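Local atomic coordinates of cytoplasmic protein (Cryptococcus neoformans var. grubii serotype A, PDB entry 7LPO), a protein that probably hydrolyses the beta-glucosidic bond of steryl glucosides, as a fungal sterylglucosidase of glycoside hydrolase family 5. Residues M496-L501 with D561-L566; Y178-W183 with Q192-M197; G275-K280 with H396-V401. All blocks are in the same frame, centred on the assembly; numbering follows the deposited sequence.

Interaction 1 of 3, residues M496-L501 with D561-L566; sequences MIQGEL and DGPNCL
Gln498 and Pro563 approach each other from opposite directions, the glutamine reaching out of helix 490-512 and the proline ring lying in the loop that follows helix 547-559. With CG anti to the backbone N (chi1 -170°) and the chain extended beyond it, the carboxamide is carried clear of its own helix and laid against CA of Gly562 and the Pro563 ring. Its two ends meet different atoms: OE1 of Gln498 lies 3.4 Å from CD of Pro563, while NE2 of Gln498 comes to 3.5 Å from CA of Gly562. That NE2 donates to the carbonyl O of Asn558, which fixes the rotation of the amide. Glycine suits position 562 twice over: its phi is positive, and the absence of a side chain lets the Gln498 amide lie close to CA.

Asn564 comes in at a slant, its amide plane turned 79° from that of Gln498. From ND2 of Asn564 a fairly straight hydrogen bond of 3.0 Å runs to the carbonyl O of Gln498. The acceptor lies in the amide plane of Asn564, although the donor is tilted 18° from the carbonyl plane. ND2 also donates to the carbonyl O of Ala559, so this one amide nitrogen ties the loop to helix 490-512 and to the end of helix 547-559. One helical turn further on, CB of Leu501 sits 3.6 Å from ND2 of Asn564, and CD1 of Leu501 meets CD1 of Leu566 at 4.0 Å, two branched apolar chains suited to the buried side. Asp561 turns from the helix to form salt bridges with Arg39 and Arg667. The loop leading from helix 547-559 into strand 567-570 thus packs on helix 490-512, consistent with the TIM-barrel fold of the family.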
loop_
_atom_site.group_PDB
_atom_site.type_symbol
_atom_site.label_atom_id
_atom_site.label_comp_id
_atom_site.label_asym_id
_atom_site.label_seq_id
_atom_site.Cartn_x
_atom_site.Cartn_y
_atom_site.Cartn_z
ATOM N N MET A 496 16.426 -15.331 -2.656
ATOM C CA MET A 496 15.848 -14.789 -3.877
ATOM C C MET A 496 14.955 -13.589 -3.579
ATOM O O MET A 496 15.048 -12.560 -4.261
ATOM C CB MET A 496 15.073 -15.893 -4.595
ATOM C CG MET A 496 14.491 -15.481 -5.917
ATOM S SD MET A 496 12.807 -14.928 -5.688
ATOM C CE MET A 496 11.980 -16.496 -5.403
ATOM N N ILE A 497 14.112 -13.687 -2.545
ATOM C CA ILE A 497 13.224 -12.577 -2.215
ATOM C C ILE A 497 14.025 -11.387 -1.708
ATOM O O ILE A 497 13.729 -10.234 -2.038
ATOM C CB ILE A 497 12.145 -13.032 -1.213
ATOM C CG1 ILE A 497 11.366 -14.179 -1.849
ATOM C CG2 ILE A 497 11.237 -11.866 -0.836
ATOM C CD1 ILE A 497 10.000 -14.413 -1.293
ATOM N N GLN A 498 15.070 -11.642 -0.928
ATOM C CA GLN A 498 15.951 -10.555 -0.523
ATOM C C GLN A 498 16.586 -9.892 -1.741
ATOM O O GLN A 498 16.791 -8.671 -1.756
ATOM C CB GLN A 498 17.023 -11.084 0.425
ATOM C CG GLN A 498 17.841 -10.014 1.088
ATOM C CD GLN A 498 18.824 -10.593 2.083
ATOM O OE1 GLN A 498 19.958 -10.886 1.738
ATOM N NE2 GLN A 498 18.381 -10.777 3.322
ATOM N N GLY A 499 16.900 -10.678 -2.771
ATOM C CA GLY A 499 17.404 -10.096 -4.004
ATOM C C GLY A 499 16.384 -9.234 -4.722
ATOM O O GLY A 499 16.741 -8.221 -5.330
ATOM N N GLU A 500 15.103 -9.607 -4.641
ATOM C CA GLU A 500 14.067 -8.770 -5.238
ATOM C C GLU A 500 13.988 -7.410 -4.552
ATOM O O GLU A 500 13.828 -6.383 -5.215
ATOM C CB GLU A 500 12.716 -9.480 -5.174
ATOM C CG GLU A 500 12.586 -10.664 -6.122
ATOM C CD GLU A 500 11.160 -11.213 -6.171
ATOM O OE1 GLU A 500 10.797 -12.028 -5.306
ATOM O OE2 GLU A 500 10.400 -10.829 -7.081
ATOM N N LEU A 501 14.076 -7.375 -3.224
ATOM C CA LEU A 501 14.038 -6.087 -2.544
ATOM C C LEU A 501 15.262 -5.243 -2.891
ATOM O O LEU A 501 15.185 -4.012 -2.898
ATOM C CB LEU A 501 13.941 -6.286 -1.031
ATOM C CG LEU A 501 12.565 -6.487 -0.396
ATOM C CD1 LEU A 501 11.717 -5.255 -0.595
ATOM C CD2 LEU A 501 11.870 -7.719 -0.970
ATOM N N ASP A 561 16.156 -7.085 5.477
ATOM C CA ASP A 561 17.397 -7.085 6.243
ATOM C C ASP A 561 18.556 -7.367 5.279
ATOM O O ASP A 561 18.583 -6.755 4.209
ATOM C CB ASP A 561 17.280 -8.078 7.400
ATOM C CG ASP A 561 16.388 -7.588 8.527
ATOM O OD1 ASP A 561 15.988 -6.403 8.513
ATOM O OD2 ASP A 561 16.097 -8.401 9.448
ATOM N N GLY A 562 19.480 -8.271 5.587
ATOM C CA GLY A 562 20.605 -8.515 4.722
ATOM C C GLY A 562 21.360 -7.236 4.453
ATOM O O GLY A 562 21.526 -6.388 5.336
ATOM N N PRO A 563 21.825 -7.065 3.213
ATOM C CA PRO A 563 22.464 -5.796 2.841
ATOM C C PRO A 563 21.477 -4.683 2.547
ATOM O O PRO A 563 21.914 -3.542 2.337
ATOM C CB PRO A 563 23.256 -6.166 1.581
ATOM C CG PRO A 563 22.397 -7.250 0.933
ATOM C CD PRO A 563 21.846 -8.046 2.107
ATOM N N ASN A 564 20.171 -4.976 2.501
ATOM C CA ASN A 564 19.198 -3.960 2.119
ATOM C C ASN A 564 18.971 -2.962 3.250
ATOM O O ASN A 564 18.934 -1.754 3.012
ATOM C CB ASN A 564 17.883 -4.625 1.701
ATOM C CG ASN A 564 18.041 -5.493 0.459
ATOM O OD1 ASN A 564 18.868 -5.212 -0.401
ATOM N ND2 ASN A 564 17.241 -6.545 0.361
ATOM N N CYS A 565 18.794 -3.451 4.480
ATOM C CA CYS A 565 18.615 -2.600 5.662
ATOM C C CYS A 565 17.540 -1.535 5.432
ATOM O O CYS A 565 17.748 -0.339 5.647
ATOM C CB CYS A 565 19.948 -1.959 6.068
ATOM S SG CYS A 565 21.209 -3.135 6.654
ATOM N N LEU A 566 16.357 -1.990 5.035
ATOM C CA LEU A 566 15.332 -1.102 4.515
ATOM C C LEU A 566 14.382 -0.583 5.591
ATOM O O LEU A 566 14.170 -1.207 6.637
ATOM C CB LEU A 566 14.509 -1.820 3.442
ATOM C CG LEU A 566 15.076 -1.861 2.025
ATOM C CD1 LEU A 566 14.355 -2.934 1.213
ATOM C CD2 LEU A 566 14.947 -0.501 1.361
#

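Interaction 2 of 3, residues Y178-W183 with Q192-M197; sequences YLHCEW and QDFPAM
Tyr178 brings its carbonyl O to 4.2 Å from CZ of Phe194, at the margin of an aromatic cluster of His180, Trp183 and Phe194 built within the long loop between helices 159-163 and 206-221. The Tyr178 ring takes CZ3 of Trp183, from its own segment, over the centre of one face. Leu179 turns the other way, toward Trp62, leaving its carbonyl carbon near the phenylalanine.

His180 follows in a short 3-10 turn. Its CA stands over the centre of the Phe194 ring, a CH-pi contact nearly on the ring normal, with the imidazole swung alongside because CG is anti to the backbone N (chi1 -170°). The two rings are nearly parallel, 17° apart, but slid so far that they barely overlap; CD2 of His180 approaches CB of Phe194 to 3.3 Å. Histidine can do more here than a purely apolar ring: ND1 is hydrogen-bonded with Ser55 OG and NE2 with the carbonyl O of Pro191, so both nitrogens of this buried ring are satisfied and its rotation is fixed. Glu182 leads off to a salt bridge with Arg58.

Trp183 closes the cluster with a broad face wide enough for two residues. The edge of Phe194 is directed at its five-membered ring in an offset edge-to-face arrangement, planes at 67°, with CD1 of Phe194 3.5 Å from CG of Trp183. Pro195 is compact and rigid, its CD and CG resting on the same face: CD of Pro195 is 3.5 Å from CE2 of Trp183.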
loop_
_atom_site.group_PDB
_atom_site.type_symbol
_atom_site.label_atom_id
_atom_site.label_comp_id
_atom_site.label_asym_id
_atom_site.label_seq_id
_atom_site.Cartn_x
_atom_site.Cartn_y
_atom_site.Cartn_z
ATOM N N TYR A 178 -16.297 -6.417 -10.409
ATOM C CA TYR A 178 -16.755 -7.458 -9.498
ATOM C C TYR A 178 -16.733 -6.878 -8.091
ATOM O O TYR A 178 -15.664 -6.549 -7.566
ATOM C CB TYR A 178 -15.889 -8.711 -9.579
ATOM C CG TYR A 178 -16.017 -9.465 -10.871
ATOM C CD1 TYR A 178 -17.263 -9.680 -11.455
ATOM C CD2 TYR A 178 -14.887 -9.965 -11.519
ATOM C CE1 TYR A 178 -17.384 -10.358 -12.648
ATOM C CE2 TYR A 178 -14.999 -10.661 -12.708
ATOM C CZ TYR A 178 -16.248 -10.854 -13.264
ATOM O OH TYR A 178 -16.373 -11.544 -14.443
ATOM N N LEU A 179 -17.909 -6.749 -7.492
ATOM C CA LEU A 179 -18.058 -6.272 -6.128
ATOM C C LEU A 179 -18.254 -7.465 -5.206
ATOM O O LEU A 179 -19.066 -8.350 -5.494
ATOM C CB LEU A 179 -19.256 -5.331 -6.009
ATOM C CG LEU A 179 -19.075 -3.887 -6.466
ATOM C CD1 LEU A 179 -18.352 -3.795 -7.783
ATOM C CD2 LEU A 179 -20.457 -3.229 -6.550
ATOM N N HIS A 180 -17.528 -7.472 -4.091
ATOM C CA HIS A 180 -17.656 -8.563 -3.137
ATOM C C HIS A 180 -19.109 -8.770 -2.711
ATOM O O HIS A 180 -19.594 -9.906 -2.638
ATOM C CB HIS A 180 -16.781 -8.270 -1.924
ATOM C CG HIS A 180 -16.645 -9.428 -0.994
ATOM N ND1 HIS A 180 -16.035 -9.325 0.238
ATOM C CD2 HIS A 180 -17.030 -10.720 -1.119
ATOM C CE1 HIS A 180 -16.054 -10.505 0.833
ATOM N NE2 HIS A 180 -16.648 -11.369 0.029
ATOM N N CYS A 181 -19.823 -7.686 -2.436
ATOM C CA CYS A 181 -21.181 -7.814 -1.919
ATOM C C CYS A 181 -22.205 -8.183 -2.988
ATOM O O CYS A 181 -23.346 -8.494 -2.633
ATOM C CB CYS A 181 -21.600 -6.514 -1.226
ATOM S SG CYS A 181 -21.952 -5.150 -2.348
ATOM N N GLU A 182 -21.834 -8.177 -4.275
ATOM C CA GLU A 182 -22.731 -8.607 -5.343
ATOM C C GLU A 182 -22.157 -9.797 -6.102
ATOM O O GLU A 182 -22.427 -9.975 -7.291
ATOM C CB GLU A 182 -23.033 -7.452 -6.300
ATOM C CG GLU A 182 -23.676 -6.242 -5.613
ATOM C CD GLU A 182 -24.221 -5.194 -6.587
ATOM O OE1 GLU A 182 -23.883 -5.243 -7.788
ATOM O OE2 GLU A 182 -24.990 -4.311 -6.143
ATOM N N TRP A 183 -21.344 -10.607 -5.431
ATOM C CA TRP A 183 -20.783 -11.800 -6.052
ATOM C C TRP A 183 -21.528 -13.031 -5.569
ATOM O O TRP A 183 -21.737 -13.167 -4.357
ATOM C CB TRP A 183 -19.297 -11.947 -5.715
ATOM C CG TRP A 183 -18.746 -13.222 -6.259
ATOM C CD1 TRP A 183 -18.852 -14.469 -5.707
ATOM C CD2 TRP A 183 -18.032 -13.384 -7.488
ATOM N NE1 TRP A 183 -18.249 -15.398 -6.523
ATOM C CE2 TRP A 183 -17.728 -14.753 -7.616
ATOM C CE3 TRP A 183 -17.620 -12.503 -8.493
ATOM C CZ2 TRP A 183 -17.033 -15.260 -8.705
ATOM C CZ3 TRP A 183 -16.925 -13.007 -9.570
ATOM C CH2 TRP A 183 -16.635 -14.373 -9.667
ATOM N N GLN A 192 -19.047 -15.145 0.857
ATOM C CA GLN A 192 -18.082 -16.119 1.351
ATOM C C GLN A 192 -17.441 -16.925 0.225
ATOM O O GLN A 192 -16.377 -17.515 0.437
ATOM C CB GLN A 192 -18.753 -17.050 2.368
ATOM C CG GLN A 192 -19.885 -17.933 1.818
ATOM C CD GLN A 192 -21.181 -17.173 1.548
ATOM O OE1 GLN A 192 -21.423 -16.098 2.101
ATOM N NE2 GLN A 192 -22.016 -17.733 0.683
ATOM N N ASP A 193 -18.036 -16.933 -0.969
ATOM C CA ASP A 193 -17.477 -17.632 -2.121
ATOM C C ASP A 193 -16.596 -16.745 -2.995
ATOM O O ASP A 193 -16.136 -17.204 -4.045
ATOM C CB ASP A 193 -18.599 -18.203 -2.998
ATOM C CG ASP A 193 -19.179 -19.504 -2.455
ATOM O OD1 ASP A 193 -18.720 -19.986 -1.395
ATOM O OD2 ASP A 193 -20.103 -20.045 -3.099
ATOM N N PHE A 194 -16.379 -15.493 -2.618
ATOM C CA PHE A 194 -15.590 -14.560 -3.424
ATOM C C PHE A 194 -14.195 -15.133 -3.670
ATOM O O PHE A 194 -13.467 -15.397 -2.702
ATOM C CB PHE A 194 -15.512 -13.222 -2.688
ATOM C CG PHE A 194 -15.215 -12.042 -3.568
ATOM C CD1 PHE A 194 -15.800 -11.909 -4.807
ATOM C CD2 PHE A 194 -14.355 -11.051 -3.134
ATOM C CE1 PHE A 194 -15.518 -10.821 -5.608
ATOM C CE2 PHE A 194 -14.079 -9.953 -3.923
ATOM C CZ PHE A 194 -14.653 -9.841 -5.163
ATOM N N PRO A 195 -13.793 -15.369 -4.921
ATOM C CA PRO A 195 -12.496 -16.020 -5.157
ATOM C C PRO A 195 -11.338 -15.200 -4.607
ATOM O O PRO A 195 -11.336 -13.967 -4.649
ATOM C CB PRO A 195 -12.425 -16.148 -6.687
ATOM C CG PRO A 195 -13.836 -16.091 -7.149
ATOM C CD PRO A 195 -14.565 -15.198 -6.166
ATOM N N ALA A 196 -10.337 -15.908 -4.101
ATOM C CA ALA A 196 -9.170 -15.276 -3.500
ATOM C C ALA A 196 -8.516 -14.279 -4.446
ATOM O O ALA A 196 -8.135 -14.623 -5.570
ATOM C CB ALA A 196 -8.156 -16.347 -3.099
ATOM N N MET A 197 -8.372 -13.045 -3.969
ATOM C CA MET A 197 -7.587 -12.008 -4.631
ATOM C C MET A 197 -8.145 -11.633 -5.995
ATOM O O MET A 197 -7.445 -11.011 -6.805
ATOM C CB MET A 197 -6.129 -12.444 -4.781
ATOM C CG MET A 197 -5.352 -12.577 -3.467
ATOM S SD MET A 197 -5.698 -11.296 -2.236
ATOM C CE MET A 197 -4.416 -10.142 -2.541
#

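Interaction 3 of 3, residues G275-K280 with H396-V401; sequences GLIGCK and HQVDFV
Ile277, second residue of the type II beta turn Leu276-Cys279, packs on Phe400 where helix 400-419 begins. From the isoleucine CB, 4.2 Å from CD1 of Phe400, the chain forks. The CG2 branch, anti to the backbone N, reaches CB of Phe400 at 4.0 Å and lies more loosely against CG2 of Val398. The other branch runs through CG1 to CD1, which meets the phenylalanine at its ring edge, near the ring plane, 3.8 Å from CD1 of Phe400. A beta-branched chain thus touches both Val398 and Phe400, while Phe216 of helix 206-221 packs on Ile277 and meets Phe400 edge-to-face.

Gly278 takes the third place of the turn with a positive phi of 86°, where a side chain would jam against the preceding carbonyl; its N faces CG2 of Val398 at 4.1 Å. Ahead of the helix, Asp399 is the N-cap, its OD1 accepting a weak bond from Val401 N, a usual task for a short acidic side chain.

On the outer side, the flexible Lys280 bends at chi2 and chi4, bringing CE near OE1 of Gln397 and curling back over its own turn. Its NZ donates to the carbonyl O of Gly278 at 2.9 Å. A water also lies by NZ, too close for that link to be other than doubtful, but it donates soundly to the carbonyl O of Val398 at 2.8 Å.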
loop_
_atom_site.group_PDB
_atom_site.type_symbol
_atom_site.label_atom_id
_atom_site.label_comp_id
_atom_site.label_asym_id
_atom_site.label_seq_id
_atom_site.Cartn_x
_atom_site.Cartn_y
_atom_site.Cartn_z
ATOM N N GLY A 275 -5.520 2.097 -16.379
ATOM C CA GLY A 275 -6.604 2.016 -17.340
ATOM C C GLY A 275 -6.193 1.301 -18.606
ATOM O O GLY A 275 -5.541 0.255 -18.580
ATOM N N LEU A 276 -6.574 1.870 -19.741
ATOM C CA LEU A 276 -6.209 1.321 -21.035
ATOM C C LEU A 276 -4.951 1.953 -21.610
ATOM O O LEU A 276 -4.561 1.612 -22.731
ATOM C CB LEU A 276 -7.371 1.496 -22.003
ATOM C CG LEU A 276 -8.577 0.618 -21.663
ATOM C CD1 LEU A 276 -9.772 1.010 -22.494
ATOM C CD2 LEU A 276 -8.225 -0.853 -21.865
ATOM N N ILE A 277 -4.307 2.855 -20.868
ATOM C CA ILE A 277 -3.180 3.607 -21.401
ATOM C C ILE A 277 -2.025 2.660 -21.683
ATOM O O ILE A 277 -1.591 1.903 -20.805
ATOM C CB ILE A 277 -2.745 4.698 -20.416
ATOM C CG1 ILE A 277 -3.845 5.733 -20.203
ATOM C CG2 ILE A 277 -1.493 5.370 -20.917
ATOM C CD1 ILE A 277 -3.658 6.530 -18.922
ATOM N N GLY A 278 -1.504 2.717 -22.902
ATOM C CA GLY A 278 -0.442 1.830 -23.308
ATOM C C GLY A 278 -0.899 0.497 -23.841
ATOM O O GLY A 278 -0.051 -0.319 -24.213
ATOM N N CYS A 279 -2.204 0.242 -23.892
ATOM C CA CYS A 279 -2.673 -1.013 -24.460
ATOM C C CYS A 279 -2.214 -1.104 -25.907
ATOM O O CYS A 279 -2.447 -0.188 -26.699
ATOM C CB CYS A 279 -4.194 -1.117 -24.388
ATOM S SG CYS A 279 -4.797 -2.723 -25.008
ATOM N N LYS A 280 -1.544 -2.205 -26.244
ATOM C CA LYS A 280 -1.023 -2.372 -27.597
ATOM C C LYS A 280 -2.091 -2.871 -28.559
ATOM O O LYS A 280 -2.046 -2.550 -29.749
ATOM C CB LYS A 280 0.163 -3.343 -27.584
ATOM C CG LYS A 280 1.306 -2.912 -26.677
ATOM C CD LYS A 280 2.000 -1.672 -27.215
ATOM C CE LYS A 280 3.059 -1.151 -26.240
ATOM N NZ LYS A 280 2.580 0.043 -25.466
ATOM N N HIS A 396 4.146 8.279 -32.462
ATOM C CA HIS A 396 4.709 8.351 -31.121
ATOM C C HIS A 396 4.039 7.351 -30.182
ATOM O O HIS A 396 2.812 7.286 -30.110
ATOM C CB HIS A 396 4.518 9.778 -30.609
ATOM C CG HIS A 396 5.347 10.121 -29.416
ATOM N ND1 HIS A 396 4.798 10.560 -28.231
ATOM C CD2 HIS A 396 6.688 10.114 -29.232
ATOM C CE1 HIS A 396 5.765 10.792 -27.362
ATOM N NE2 HIS A 396 6.921 10.528 -27.944
ATOM N N GLN A 397 4.840 6.593 -29.438
ATOM C CA GLN A 397 4.317 5.607 -28.498
ATOM C C GLN A 397 4.422 6.137 -27.070
ATOM O O GLN A 397 5.424 6.756 -26.700
ATOM C CB GLN A 397 5.052 4.272 -28.644
ATOM C CG GLN A 397 4.751 3.547 -29.973
ATOM C CD GLN A 397 4.099 2.173 -29.789
ATOM O OE1 GLN A 397 4.572 1.349 -29.005
ATOM N NE2 GLN A 397 3.013 1.920 -30.524
ATOM N N VAL A 398 3.369 5.895 -26.267
ATOM C CA VAL A 398 3.231 6.556 -24.972
ATOM C C VAL A 398 3.817 5.692 -23.860
ATOM O O VAL A 398 3.901 4.466 -23.950
ATOM C CB VAL A 398 1.758 6.904 -24.648
ATOM C CG1 VAL A 398 1.190 7.904 -25.656
ATOM C CG2 VAL A 398 0.920 5.630 -24.590
ATOM N N ASP A 399 4.198 6.360 -22.775
ATOM C CA ASP A 399 4.698 5.739 -21.552
ATOM C C ASP A 399 3.815 6.231 -20.414
ATOM O O ASP A 399 3.842 7.419 -20.078
ATOM C CB ASP A 399 6.160 6.112 -21.314
ATOM C CG ASP A 399 6.758 5.416 -20.108
ATOM O OD1 ASP A 399 6.031 5.182 -19.117
ATOM O OD2 ASP A 399 7.970 5.103 -20.150
ATOM N N PHE A 400 3.040 5.325 -19.815
ATOM C CA PHE A 400 2.105 5.742 -18.776
ATOM C C PHE A 400 2.819 6.489 -17.657
ATOM O O PHE A 400 2.350 7.539 -17.203
ATOM C CB PHE A 400 1.364 4.531 -18.206
ATOM C CG PHE A 400 0.586 4.835 -16.955
ATOM C CD1 PHE A 400 -0.536 5.624 -17.007
ATOM C CD2 PHE A 400 0.994 4.347 -15.730
ATOM C CE1 PHE A 400 -1.257 5.916 -15.866
ATOM C CE2 PHE A 400 0.290 4.639 -14.588
ATOM C CZ PHE A 400 -0.843 5.435 -14.660
ATOM N N VAL A 401 3.964 5.969 -17.211
ATOM C CA VAL A 401 4.616 6.522 -16.028
ATOM C C VAL A 401 5.228 7.881 -16.332
ATOM O O VAL A 401 5.114 8.813 -15.527
ATOM C CB VAL A 401 5.675 5.547 -15.484
ATOM C CG1 VAL A 401 6.487 6.214 -14.390
ATOM C CG2 VAL A 401 5.021 4.293 -14.962
HETATM O O HOH W 1 2.753 2.581 -25.632
#

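Overall arrangement
The three contacts lie well apart in one chain, their centres 30 to 34 Å from one another and their nearest atoms about 15 to 17 Å apart, so none touches another. Along the sequence they come in series: interaction 2 closes first, interaction 3 follows and interaction 1 is last. The loop of interaction 2 leads toward helix 206-221, and interaction 3 packs along that helix, from Gln209 to Tyr221. Interaction 1 packs the loop after helix 547-559 against helix 490-512, beside strand 676-682 of the four-stranded antiparallel sheet. Together they link loops to helices of the catalytic fold at separate places, interaction 1 where the C-terminal strands adjoin it.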